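Local coordinates for protein regulator of nonsense transcripts 2 (Homo sapiens, PDB 4CEK) that acts in nonsense-mediated mRNA decay, probably as an adaptor that links other decay factors, and contains three MIF4G domains, at residues Asp119-Gln124 with Ala138-Met143; Ser192-Asp197 with Val217-Glu222; Phe263-Pro268 with Leu272-Leu277; Arg283-Met288 with Met297-Tyr302. All coordinates share one frame; numbering follows the deposited sequence.

From the N terminus onward, the four contacts follow one another in series, none enclosing or crossing another. Contact 1 closes the short connection between helices 110-124 and 131-144, about 20 Å from the centre of the chain. Contact 2 closes the turn between helices 185-203 and 210-225 near the middle, its centre about 22 Å from that of contact 1. Contact 3 closes the very tight turn from helix 247-266 into helix 268-287. The far end of helix 268-287 then meets helix 292-305 in contact 4, so these two contacts share a helix, with centres about 17 Å apart. Contacts 1 and 4, about 44 Å apart between centres, lie on opposite sides of the chain's centre.

Contact 1 (Asp119-Gln124 with Ala138-Met143); sequences DAFLQQ and AMDFCM
F121 of helix 110-124 sets its ring against F141 and D140 of helix 131-144, joining two consecutive, broadly antiparallel helices of the MIF4G domain, a fold built from stacked helical pairs. The CA atoms of F121 and F141 lie 8.1 Å apart, and that distance is bridged by side chains. Both phenylalanines hold CG opposite the backbone N (chi1 176° for F121), which extends each ring outward from its own helix. The two side chains cross nearly at right angles. Their planes are inclined at 44° with centroids 5.7 Å apart, neither a parallel stack nor a T-shaped pair. F121 touches with CE2 and CZ: CE2 lies 3.7 Å from F141 CD2, and CZ 3.8 Å from F141 CB. L154 of helix 148-159 packs on F141 and M145 on F121, so the aromatic pair is buried. D140 passes by the CD1-CE1 flank of the F121 ring, its carboxylate plane turned 80° from that of the ring. Its OD1 is hydrogen-bonded to N144 ND2 on its own helix, whereas OD2 lies 3.6 Å from F121 CD1.

Contact 2 (Ser192-Asp197 with Val217-Glu222); sequences SMLRGD and VRFIGE
The shortest backbone hydrogen bond here, 2.9 Å from E222 N to R218 O, belongs to the helical stretch that presents F219 and I220 to L194. No hydrogen bond passes between the two segments, and the contact is made mainly by apolar side chains. L194 has CG opposite its carbonyl carbon (chi1 -80°), and its forked end reaches F219, crossing that side chain at about a right angle. Methyl CD1 comes down over one face of the F219 ring in a CH-pi contact, 4.3 Å from the centroid and 23° off the normal, displaced toward the rim so that CG, at 3.9 Å, is the nearest ring atom. L194 CD2 sits by the base of the ring, 4.1 Å from both F219 CB and F219 CD2. Helices 185-203 and 210-225, which meet here, run in broadly opposite directions as neighbours in the central part of the MIF4G helical array. I220 comes in beside the leucine stem: its CG1 is 4.1 Å from L194 CB, and CD1 lies 4.0 Å from L194 O. F159 of helix 148-159 and F229 also pack against L194, while V161 and L169 pack on the F219 side chain.

Contact 3 (Phe263-Pro268 with Leu272-Leu277); sequences FLFRSP and LRTSVL
A tight helical hairpin, in which helix 247-266 gives way almost at once to helix 268-287, sets T274 against L264 and F265. The CA atoms of F265 and T274 are only 5.5 Å apart, close enough for the threonine side chain to touch the opposite backbone. T274 CG2 points opposite its own backbone N and settles against F265, 3.9 Å from both N and CA of that residue and at the edge of its ring, near the ring plane. The other branch, OG1, lies 3.5 Å from L264 CB but has its hydrogen bond with S270 O, one turn back along its own helix. L264 O in turn is hydrogen-bonded to S270 OG, so S270 is linked both to the end of the first helix and to T274. Such close reversals between consecutive helices fit the all-helical MIF4G fold. Removing both OG1 and CG2 by placing an alanine at T274 would probably leave S270 O without its hydroxyl mate and open a gap beside L264 CB and the F265 backbone. Further out, F265 CE1 rests 3.9 Å from S275 CB, while H271 meets the F265 ring edge-to-face. At the turn, F263 O accepts from both S267 N, at 3.1 Å, and S267 OG, at 2.5 Å, the two donors approaching from opposite faces of the carbonyl plane. The hydroxyl also lies over the centre of one face of the F263 ring, just where the backbone leaves helical geometry.

Contact 4 (Arg283-Met288 with Met297-Tyr302); sequences RKKQAM and MVENAY
K285 crosses to E299 near the C-terminal end of the chain, in a salt bridge at the surface of the helical hairpin formed by helices 268-287 and 292-305. Its CB points toward the opposing helix and lies 4.6 Å from V298 CG1. CG stays equally close to that methyl, at 4.5 Å, held between the backbone N and the carbonyl carbon (chi1 53°). A bend at the next bond (chi2 133°) turns the chain away from V298 and along to the glutamate. CD then meets E299 OE2 at 3.6 Å and the glutamate CG at 4.0 Å, and CE is likewise 3.6 Å from E299 OE2. At the tip, NZ donates to E299 OE2 over 2.7 Å, using the lone pair on the side away from the second carboxylate oxygen. E299 arrives nearly at right angles to the lysine, extended beyond CG (chi2 164°). A leucine in place of K285 lacks the ammonium group, which would probably leave the E299 carboxylate without its countercharge and free to turn. L290, in the connection between the two helices, also packs on K285. Next to K285, V298 is buried against F245, M281 of helix 268-287 and I250 of helix 247-266, so helix 292-305 packs on both preceding helices while the salt bridge stays at the surface.

Contact 1 (Asp119-Gln124 with Ala138-Met143)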
loop_
_atom_site.group_PDB
_atom_site.type_symbol
_atom_site.label_atom_id
_atom_site.label_comp_id
_atom_site.label_asym_id
_atom_site.label_seq_id
_atom_site.Cartn_x
_atom_site.Cartn_y
_atom_site.Cartn_z
ATOM N N ASP A 119 18.598 -7.664 -11.082
ATOM C CA ASP A 119 18.473 -8.578 -9.965
ATOM C C ASP A 119 19.248 -8.035 -8.771
ATOM O O ASP A 119 18.844 -8.237 -7.629
ATOM C CB ASP A 119 18.960 -9.982 -10.352
ATOM C CG ASP A 119 18.023 -10.685 -11.353
ATOM O OD1 ASP A 119 17.029 -10.072 -11.851
ATOM O OD2 ASP A 119 18.294 -11.876 -11.648
ATOM N N ALA A 120 20.350 -7.335 -9.035
ATOM C CA ALA A 120 21.086 -6.634 -7.986
ATOM C C ALA A 120 20.216 -5.555 -7.383
ATOM O O ALA A 120 20.155 -5.384 -6.157
ATOM C CB ALA A 120 22.364 -5.983 -8.545
ATOM N N PHE A 121 19.613 -4.776 -8.278
ATOM C CA PHE A 121 18.809 -3.612 -7.905
ATOM C C PHE A 121 17.644 -4.030 -7.021
ATOM O O PHE A 121 17.471 -3.485 -5.939
ATOM C CB PHE A 121 18.279 -2.916 -9.160
ATOM C CG PHE A 121 17.388 -1.777 -8.866
ATOM C CD1 PHE A 121 17.919 -0.528 -8.555
ATOM C CD2 PHE A 121 16.001 -1.947 -8.868
ATOM C CE1 PHE A 121 17.071 0.537 -8.271
ATOM C CE2 PHE A 121 15.157 -0.878 -8.599
ATOM C CZ PHE A 121 15.686 0.355 -8.290
ATOM N N LEU A 122 16.875 -5.017 -7.480
ATOM C CA LEU A 122 15.723 -5.512 -6.722
ATOM C C LEU A 122 16.169 -6.025 -5.362
ATOM O O LEU A 122 15.554 -5.708 -4.352
ATOM C CB LEU A 122 14.972 -6.619 -7.460
ATOM C CG LEU A 122 14.406 -6.286 -8.848
ATOM C CD1 LEU A 122 13.650 -7.497 -9.418
ATOM C CD2 LEU A 122 13.530 -5.046 -8.848
ATOM N N GLN A 123 17.260 -6.776 -5.323
ATOM C CA GLN A 123 17.740 -7.330 -4.050
ATOM C C GLN A 123 18.239 -6.255 -3.060
ATOM O O GLN A 123 18.425 -6.544 -1.883
ATOM C CB GLN A 123 18.784 -8.432 -4.291
ATOM C CG GLN A 123 18.157 -9.722 -4.839
ATOM C CD GLN A 123 19.166 -10.791 -5.273
ATOM O OE1 GLN A 123 19.969 -10.579 -6.187
ATOM N NE2 GLN A 123 19.104 -11.962 -4.630
ATOM N N GLN A 124 18.399 -5.021 -3.533
ATOM C CA GLN A 124 18.869 -3.884 -2.714
ATOM C C GLN A 124 17.710 -2.989 -2.192
ATOM O O GLN A 124 17.880 -2.234 -1.229
ATOM C CB GLN A 124 19.902 -3.076 -3.543
ATOM C CG GLN A 124 19.951 -1.562 -3.362
ATOM C CD GLN A 124 18.918 -0.775 -4.212
ATOM O OE1 GLN A 124 18.807 0.448 -4.070
ATOM N NE2 GLN A 124 18.182 -1.461 -5.098
ATOM N N ALA A 138 14.821 5.253 -7.622
ATOM C CA ALA A 138 13.967 5.678 -8.708
ATOM C C ALA A 138 14.769 6.259 -9.885
ATOM O O ALA A 138 14.453 5.981 -11.043
ATOM C CB ALA A 138 12.952 6.699 -8.215
ATOM N N MET A 139 15.778 7.080 -9.611
ATOM C CA MET A 139 16.580 7.668 -10.699
ATOM C C MET A 139 17.367 6.568 -11.395
ATOM O O MET A 139 17.387 6.483 -12.624
ATOM C CB MET A 139 17.482 8.783 -10.181
ATOM C CG MET A 139 16.734 10.087 -9.912
ATOM S SD MET A 139 17.646 11.454 -9.120
ATOM C CE MET A 139 17.995 10.804 -7.492
ATOM N N ASP A 140 17.960 5.687 -10.600
ATOM C CA ASP A 140 18.731 4.564 -11.120
ATOM C C ASP A 140 17.886 3.673 -12.038
ATOM O O ASP A 140 18.316 3.293 -13.127
ATOM C CB ASP A 140 19.321 3.759 -9.943
ATOM C CG ASP A 140 20.230 2.634 -10.379
ATOM O OD1 ASP A 140 20.671 2.642 -11.551
ATOM O OD2 ASP A 140 20.525 1.735 -9.545
ATOM N N PHE A 141 16.683 3.330 -11.596
ATOM C CA PHE A 141 15.809 2.452 -12.376
ATOM C C PHE A 141 15.360 3.146 -13.663
ATOM O O PHE A 141 15.371 2.572 -14.743
ATOM C CB PHE A 141 14.577 2.053 -11.551
ATOM C CG PHE A 141 13.733 1.045 -12.225
ATOM C CD1 PHE A 141 12.762 1.442 -13.106
ATOM C CD2 PHE A 141 13.974 -0.307 -12.054
ATOM C CE1 PHE A 141 11.997 0.504 -13.796
ATOM C CE2 PHE A 141 13.221 -1.250 -12.743
ATOM C CZ PHE A 141 12.217 -0.833 -13.611
ATOM N N CYS A 142 14.969 4.398 -13.524
ATOM C CA CYS A 142 14.409 5.164 -14.623
ATOM C C CYS A 142 15.430 5.408 -15.767
ATOM O O CYS A 142 15.049 5.617 -16.915
ATOM C CB CYS A 142 13.876 6.490 -14.071
ATOM S SG CYS A 142 12.569 7.235 -15.041
ATOM N N MET A 143 16.718 5.348 -15.444
ATOM C CA MET A 143 17.774 5.714 -16.372
ATOM C C MET A 143 18.579 4.556 -16.936
ATOM O O MET A 143 19.164 4.707 -18.001
ATOM C CB MET A 143 18.749 6.656 -15.682
ATOM C CG MET A 143 18.235 8.079 -15.583
ATOM S SD MET A 143 19.510 9.223 -16.103
ATOM C CE MET A 143 19.890 8.655 -17.771
#

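Contact 2 (Ser192-Asp197 with Val217-Glu222)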
loop_
_atom_site.group_PDB
_atom_site.type_symbol
_atom_site.label_atom_id
_atom_site.label_comp_id
_atom_site.label_asym_id
_atom_site.label_seq_id
_atom_site.Cartn_x
_atom_site.Cartn_y
_atom_site.Cartn_z
ATOM N N SER A 192 -3.653 -3.069 -8.985
ATOM C CA SER A 192 -4.502 -4.147 -9.404
ATOM C C SER A 192 -4.250 -5.392 -8.607
ATOM O O SER A 192 -5.184 -6.084 -8.191
ATOM C CB SER A 192 -4.278 -4.449 -10.873
ATOM O OG SER A 192 -5.012 -5.618 -11.202
ATOM N N MET A 193 -2.986 -5.686 -8.389
ATOM C CA MET A 193 -2.601 -6.831 -7.539
ATOM C C MET A 193 -3.090 -6.653 -6.080
ATOM O O MET A 193 -3.560 -7.601 -5.448
ATOM C CB MET A 193 -1.075 -6.998 -7.566
ATOM C CG MET A 193 -0.514 -7.477 -8.908
ATOM S SD MET A 193 1.254 -7.841 -8.802
ATOM C CE MET A 193 1.915 -6.184 -8.879
ATOM N N LEU A 194 -2.976 -5.429 -5.557
ATOM C CA LEU A 194 -3.282 -5.145 -4.172
ATOM C C LEU A 194 -4.785 -5.218 -3.995
ATOM O O LEU A 194 -5.253 -5.839 -3.053
ATOM C CB LEU A 194 -2.722 -3.782 -3.759
ATOM C CG LEU A 194 -1.226 -3.729 -3.423
ATOM C CD1 LEU A 194 -0.759 -2.295 -3.146
ATOM C CD2 LEU A 194 -0.927 -4.595 -2.215
ATOM N N ARG A 195 -5.550 -4.658 -4.932
ATOM C CA ARG A 195 -7.011 -4.824 -4.949
ATOM C C ARG A 195 -7.491 -6.271 -4.934
ATOM O O ARG A 195 -8.434 -6.597 -4.208
ATOM C CB ARG A 195 -7.647 -4.177 -6.191
ATOM C CG ARG A 195 -7.882 -2.687 -6.074
ATOM C CD ARG A 195 -8.943 -2.200 -7.064
ATOM N NE ARG A 195 -8.635 -2.669 -8.418
ATOM C CZ ARG A 195 -7.797 -2.083 -9.266
ATOM N NH1 ARG A 195 -7.163 -0.943 -8.946
ATOM N NH2 ARG A 195 -7.611 -2.649 -10.451
ATOM N N GLY A 196 -6.915 -7.108 -5.795
ATOM C CA GLY A 196 -7.299 -8.523 -5.877
ATOM C C GLY A 196 -6.996 -9.278 -4.594
ATOM O O GLY A 196 -7.802 -10.065 -4.120
ATOM N N ASP A 197 -5.866 -8.984 -3.979
ATOM C CA ASP A 197 -5.497 -9.642 -2.712
ATOM C C ASP A 197 -6.418 -9.160 -1.577
ATOM O O ASP A 197 -6.866 -9.968 -0.739
ATOM C CB ASP A 197 -4.048 -9.353 -2.417
ATOM C CG ASP A 197 -3.411 -10.391 -1.563
ATOM O OD1 ASP A 197 -3.952 -11.487 -1.420
ATOM O OD2 ASP A 197 -2.366 -10.080 -0.993
ATOM N N VAL A 217 -3.402 -4.268 3.619
ATOM C CA VAL A 217 -4.195 -3.083 3.917
ATOM C C VAL A 217 -3.301 -1.899 4.212
ATOM O O VAL A 217 -3.619 -0.798 3.786
ATOM C CB VAL A 217 -5.208 -3.334 5.071
ATOM C CG1 VAL A 217 -5.531 -2.047 5.799
ATOM C CG2 VAL A 217 -6.485 -3.959 4.538
ATOM N N ARG A 218 -2.169 -2.102 4.884
ATOM C CA ARG A 218 -1.212 -0.988 5.085
ATOM C C ARG A 218 -0.627 -0.444 3.772
ATOM O O ARG A 218 -0.495 0.775 3.611
ATOM C CB ARG A 218 -0.051 -1.385 6.008
ATOM C CG ARG A 218 -0.448 -1.541 7.473
ATOM C CD ARG A 218 0.770 -1.703 8.361
ATOM N NE ARG A 218 0.516 -2.641 9.456
ATOM C CZ ARG A 218 0.151 -2.303 10.697
ATOM N NH1 ARG A 218 -0.021 -1.023 11.040
ATOM N NH2 ARG A 218 -0.057 -3.260 11.601
ATOM N N PHE A 219 -0.310 -1.347 2.842
ATOM C CA PHE A 219 0.246 -0.966 1.530
ATOM C C PHE A 219 -0.780 -0.134 0.778
ATOM O O PHE A 219 -0.467 0.938 0.343
ATOM C CB PHE A 219 0.663 -2.214 0.725
ATOM C CG PHE A 219 1.857 -2.010 -0.202
ATOM C CD1 PHE A 219 2.286 -0.725 -0.603
ATOM C CD2 PHE A 219 2.580 -3.128 -0.673
ATOM C CE1 PHE A 219 3.375 -0.558 -1.445
ATOM C CE2 PHE A 219 3.665 -2.955 -1.542
ATOM C CZ PHE A 219 4.064 -1.670 -1.923
ATOM N N ILE A 220 -2.042 -0.548 0.770
ATOM C CA ILE A 220 -3.093 0.271 0.171
ATOM C C ILE A 220 -3.191 1.654 0.826
ATOM O O ILE A 220 -3.418 2.710 0.151
ATOM C CB ILE A 220 -4.464 -0.443 0.232
ATOM C CG1 ILE A 220 -4.424 -1.668 -0.700
ATOM C CG2 ILE A 220 -5.553 0.531 -0.154
ATOM C CD1 ILE A 220 -5.584 -2.666 -0.640
ATOM N N GLY A 221 -2.994 1.682 2.145
ATOM C CA GLY A 221 -3.033 2.957 2.853
ATOM C C GLY A 221 -1.939 3.893 2.428
ATOM O O GLY A 221 -2.157 5.087 2.263
ATOM N N GLU A 222 -0.728 3.379 2.308
ATOM C CA GLU A 222 0.426 4.234 1.916
ATOM C C GLU A 222 0.245 4.788 0.485
ATOM O O GLU A 222 0.399 5.986 0.216
ATOM C CB GLU A 222 1.715 3.419 2.018
ATOM C CG GLU A 222 2.211 3.218 3.456
ATOM C CD GLU A 222 2.347 4.556 4.189
ATOM O OE1 GLU A 222 2.758 5.555 3.561
ATOM O OE2 GLU A 222 1.988 4.651 5.378
#

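Contact 3 (Phe263-Pro268 with Leu272-Leu277)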
loop_
_atom_site.group_PDB
_atom_site.type_symbol
_atom_site.label_atom_id
_atom_site.label_comp_id
_atom_site.label_asym_id
_atom_site.label_seq_id
_atom_site.Cartn_x
_atom_site.Cartn_y
_atom_site.Cartn_z
ATOM N N PHE A 263 -5.752 11.293 6.492
ATOM C CA PHE A 263 -5.687 11.816 5.124
ATOM C C PHE A 263 -7.081 11.898 4.532
ATOM O O PHE A 263 -7.482 12.934 3.985
ATOM C CB PHE A 263 -4.751 10.948 4.264
ATOM C CG PHE A 263 -4.676 11.366 2.808
ATOM C CD1 PHE A 263 -3.822 12.367 2.405
ATOM C CD2 PHE A 263 -5.436 10.706 1.837
ATOM C CE1 PHE A 263 -3.743 12.739 1.051
ATOM C CE2 PHE A 263 -5.379 11.078 0.487
ATOM C CZ PHE A 263 -4.531 12.091 0.090
ATOM N N LEU A 264 -7.855 10.835 4.703
ATOM C CA LEU A 264 -9.211 10.817 4.172
ATOM C C LEU A 264 -10.139 11.766 4.888
ATOM O O LEU A 264 -10.987 12.437 4.250
ATOM C CB LEU A 264 -9.792 9.428 4.237
ATOM C CG LEU A 264 -9.178 8.323 3.353
ATOM C CD1 LEU A 264 -9.780 6.988 3.779
ATOM C CD2 LEU A 264 -9.377 8.546 1.844
ATOM N N PHE A 265 -10.026 11.806 6.218
ATOM C CA PHE A 265 -10.935 12.629 7.033
ATOM C C PHE A 265 -10.611 14.112 6.809
ATOM O O PHE A 265 -11.488 14.914 6.655
ATOM C CB PHE A 265 -10.856 12.234 8.525
ATOM C CG PHE A 265 -11.837 12.951 9.400
ATOM C CD1 PHE A 265 -13.116 12.479 9.547
ATOM C CD2 PHE A 265 -11.475 14.097 10.072
ATOM C CE1 PHE A 265 -14.043 13.144 10.353
ATOM C CE2 PHE A 265 -12.394 14.769 10.895
ATOM C CZ PHE A 265 -13.685 14.291 11.023
ATOM N N ARG A 266 -9.343 14.458 6.736
ATOM C CA ARG A 266 -8.955 15.855 6.592
ATOM C C ARG A 266 -9.137 16.438 5.173
ATOM O O ARG A 266 -9.406 17.625 5.009
ATOM C CB ARG A 266 -7.524 16.031 7.098
ATOM C CG ARG A 266 -7.453 15.816 8.597
ATOM C CD ARG A 266 -6.040 15.785 9.118
ATOM N NE ARG A 266 -6.047 15.489 10.551
ATOM C CZ ARG A 266 -4.962 15.296 11.310
ATOM N NH1 ARG A 266 -3.736 15.350 10.788
ATOM N NH2 ARG A 266 -5.116 15.024 12.602
ATOM N N SER A 267 -9.011 15.598 4.156
ATOM C CA SER A 267 -9.172 16.028 2.776
ATOM C C SER A 267 -10.623 16.425 2.508
ATOM O O SER A 267 -11.545 15.671 2.817
ATOM C CB SER A 267 -8.720 14.896 1.838
ATOM O OG SER A 267 -7.355 14.572 2.077
ATOM N N PRO A 268 -10.847 17.617 1.945
ATOM C CA PRO A 268 -12.230 18.097 1.769
ATOM C C PRO A 268 -13.100 17.214 0.872
ATOM O O PRO A 268 -14.292 17.058 1.118
ATOM C CB PRO A 268 -12.057 19.475 1.131
ATOM C CG PRO A 268 -10.618 19.608 0.778
ATOM C CD PRO A 268 -9.854 18.646 1.618
ATOM N N LEU A 272 -16.536 14.189 4.239
ATOM C CA LEU A 272 -17.929 13.911 4.585
ATOM C C LEU A 272 -18.240 12.443 4.549
ATOM O O LEU A 272 -19.023 11.943 5.352
ATOM C CB LEU A 272 -18.888 14.689 3.642
ATOM C CG LEU A 272 -20.422 14.436 3.692
ATOM C CD1 LEU A 272 -21.246 15.666 3.307
ATOM C CD2 LEU A 272 -20.820 13.251 2.807
ATOM N N ARG A 273 -17.653 11.728 3.601
ATOM C CA ARG A 273 -17.967 10.304 3.454
ATOM C C ARG A 273 -17.199 9.469 4.447
ATOM O O ARG A 273 -17.711 8.440 4.915
ATOM C CB ARG A 273 -17.672 9.828 2.055
ATOM C CG ARG A 273 -18.469 8.595 1.687
ATOM C CD ARG A 273 -17.868 7.919 0.472
ATOM N NE ARG A 273 -18.813 7.833 -0.638
ATOM C CZ ARG A 273 -18.469 7.690 -1.919
ATOM N NH1 ARG A 273 -17.183 7.592 -2.270
ATOM N NH2 ARG A 273 -19.425 7.626 -2.857
ATOM N N THR A 274 -15.971 9.900 4.758
ATOM C CA THR A 274 -15.173 9.293 5.823
ATOM C C THR A 274 -15.924 9.374 7.162
ATOM O O THR A 274 -16.130 8.372 7.859
ATOM C CB THR A 274 -13.805 9.984 5.933
ATOM O OG1 THR A 274 -13.208 10.054 4.624
ATOM C CG2 THR A 274 -12.853 9.208 6.856
ATOM N N SER A 275 -16.386 10.571 7.453
ATOM C CA SER A 275 -17.126 10.880 8.658
ATOM C C SER A 275 -18.383 10.073 8.801
ATOM O O SER A 275 -18.672 9.552 9.869
ATOM C CB SER A 275 -17.512 12.339 8.648
ATOM O OG SER A 275 -18.332 12.557 9.757
ATOM N N VAL A 276 -19.137 9.943 7.719
ATOM C CA VAL A 276 -20.318 9.096 7.760
ATOM C C VAL A 276 -19.910 7.682 8.143
ATOM O O VAL A 276 -20.543 7.061 9.005
ATOM C CB VAL A 276 -21.104 9.089 6.422
ATOM C CG1 VAL A 276 -22.200 8.041 6.477
ATOM C CG2 VAL A 276 -21.714 10.442 6.163
ATOM N N LEU A 277 -18.848 7.176 7.518
ATOM C CA LEU A 277 -18.450 5.783 7.725
ATOM C C LEU A 277 -17.871 5.575 9.130
ATOM O O LEU A 277 -18.031 4.503 9.718
ATOM C CB LEU A 277 -17.445 5.315 6.638
ATOM C CG LEU A 277 -17.984 5.138 5.183
ATOM C CD1 LEU A 277 -16.892 4.811 4.153
ATOM C CD2 LEU A 277 -19.098 4.098 5.092
#

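Contact 4 (Arg283-Met288 with Met297-Tyr302)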
loop_
_atom_site.group_PDB
_atom_site.type_symbol
_atom_site.label_atom_id
_atom_site.label_comp_id
_atom_site.label_asym_id
_atom_site.label_seq_id
_atom_site.Cartn_x
_atom_site.Cartn_y
_atom_site.Cartn_z
ATOM N N ARG A 283 -21.593 3.601 15.701
ATOM C CA ARG A 283 -22.957 3.082 15.869
ATOM C C ARG A 283 -22.994 1.549 15.935
ATOM O O ARG A 283 -23.736 0.990 16.736
ATOM C CB ARG A 283 -23.900 3.622 14.785
ATOM C CG ARG A 283 -24.232 5.102 14.961
ATOM C CD ARG A 283 -25.220 5.594 13.903
ATOM N NE ARG A 283 -26.016 6.747 14.349
ATOM C CZ ARG A 283 -25.629 8.028 14.291
ATOM N NH1 ARG A 283 -24.427 8.368 13.822
ATOM N NH2 ARG A 283 -26.454 8.989 14.715
ATOM N N LYS A 284 -22.169 0.878 15.134
ATOM C CA LYS A 284 -22.161 -0.595 15.058
ATOM C C LYS A 284 -21.513 -1.300 16.232
ATOM O O LYS A 284 -21.866 -2.420 16.495
ATOM C CB LYS A 284 -21.398 -1.068 13.812
ATOM C CG LYS A 284 -22.169 -1.083 12.499
ATOM C CD LYS A 284 -21.360 -1.806 11.416
ATOM C CE LYS A 284 -21.909 -1.552 10.022
ATOM N NZ LYS A 284 -23.236 -2.202 9.806
ATOM N N LYS A 285 -20.503 -0.712 16.887
ATOM C CA LYS A 285 -19.887 -1.379 18.063
ATOM C C LYS A 285 -20.914 -1.629 19.188
ATOM O O LYS A 285 -20.992 -2.746 19.691
ATOM C CB LYS A 285 -18.638 -0.637 18.601
ATOM C CG LYS A 285 -18.841 0.837 18.901
ATOM C CD LYS A 285 -18.296 1.290 20.233
ATOM C CE LYS A 285 -18.813 2.684 20.554
ATOM N NZ LYS A 285 -18.407 3.117 21.918
ATOM N N GLN A 286 -21.719 -0.612 19.538
ATOM C CA GLN A 286 -22.891 -0.780 20.435
ATOM C C GLN A 286 -23.922 -1.732 19.824
ATOM O O GLN A 286 -24.148 -2.830 20.330
ATOM C CB GLN A 286 -23.598 0.569 20.711
ATOM C CG GLN A 286 -22.936 1.475 21.750
ATOM C CD GLN A 286 -23.832 2.615 22.243
ATOM O OE1 GLN A 286 -23.851 3.706 21.667
ATOM N NE2 GLN A 286 -24.550 2.372 23.341
ATOM N N ALA A 287 -24.497 -1.300 18.700
ATOM C CA ALA A 287 -25.625 -1.973 18.047
ATOM C C ALA A 287 -25.475 -3.481 17.806
ATOM O O ALA A 287 -26.442 -4.204 17.915
ATOM C CB ALA A 287 -25.961 -1.258 16.743
ATOM N N MET A 288 -24.263 -3.945 17.523
ATOM C CA MET A 288 -23.988 -5.291 16.979
ATOM C C MET A 288 -23.346 -6.230 18.025
ATOM O O MET A 288 -22.954 -7.371 17.714
ATOM C CB MET A 288 -23.038 -5.097 15.798
ATOM C CG MET A 288 -22.730 -6.296 14.937
ATOM S SD MET A 288 -22.006 -5.739 13.379
ATOM C CE MET A 288 -21.833 -7.317 12.517
ATOM N N MET A 297 -10.892 -1.540 19.988
ATOM C CA MET A 297 -10.273 -1.338 18.639
ATOM C C MET A 297 -10.994 -0.303 17.763
ATOM O O MET A 297 -10.398 0.667 17.335
ATOM C CB MET A 297 -10.190 -2.663 17.880
ATOM C CG MET A 297 -9.053 -2.766 16.860
ATOM S SD MET A 297 -9.036 -4.382 16.027
ATOM C CE MET A 297 -8.413 -5.444 17.341
ATOM N N VAL A 298 -12.283 -0.465 17.533
ATOM C CA VAL A 298 -13.039 0.505 16.754
ATOM C C VAL A 298 -12.959 1.926 17.365
ATOM O O VAL A 298 -12.709 2.911 16.651
ATOM C CB VAL A 298 -14.529 0.062 16.644
ATOM C CG1 VAL A 298 -15.381 1.150 15.970
ATOM C CG2 VAL A 298 -14.665 -1.297 15.902
ATOM N N GLU A 299 -13.169 2.038 18.683
ATOM C CA GLU A 299 -13.023 3.335 19.383
ATOM C C GLU A 299 -11.678 3.997 19.133
ATOM O O GLU A 299 -11.608 5.167 18.776
ATOM C CB GLU A 299 -13.237 3.153 20.896
ATOM C CG GLU A 299 -14.693 2.861 21.203
ATOM C CD GLU A 299 -14.948 2.305 22.581
ATOM O OE1 GLU A 299 -14.015 2.028 23.326
ATOM O OE2 GLU A 299 -16.126 2.154 22.930
ATOM N N ASN A 300 -10.613 3.233 19.295
ATOM C CA ASN A 300 -9.281 3.775 19.101
ATOM C C ASN A 300 -9.020 4.284 17.667
ATOM O O ASN A 300 -8.505 5.393 17.501
ATOM C CB ASN A 300 -8.252 2.767 19.566
ATOM C CG ASN A 300 -8.223 2.645 21.074
ATOM O OD1 ASN A 300 -8.835 3.471 21.790
ATOM N ND2 ASN A 300 -7.545 1.604 21.579
ATOM N N ALA A 301 -9.478 3.535 16.655
ATOM C CA ALA A 301 -9.360 3.986 15.268
ATOM C C ALA A 301 -10.183 5.223 15.045
ATOM O O ALA A 301 -9.733 6.153 14.359
ATOM C CB ALA A 301 -9.766 2.898 14.275
ATOM N N TYR A 302 -11.391 5.251 15.598
ATOM C CA TYR A 302 -12.241 6.440 15.497
ATOM C C TYR A 302 -11.576 7.735 16.033
ATOM O O TYR A 302 -11.514 8.783 15.317
ATOM C CB TYR A 302 -13.576 6.176 16.175
ATOM C CG TYR A 302 -14.556 7.360 16.194
ATOM C CD1 TYR A 302 -14.548 8.306 17.228
ATOM C CD2 TYR A 302 -15.499 7.508 15.203
ATOM C CE1 TYR A 302 -15.450 9.358 17.253
ATOM C CE2 TYR A 302 -16.404 8.547 15.220
ATOM C CZ TYR A 302 -16.390 9.461 16.243
ATOM O OH TYR A 302 -17.292 10.481 16.182
#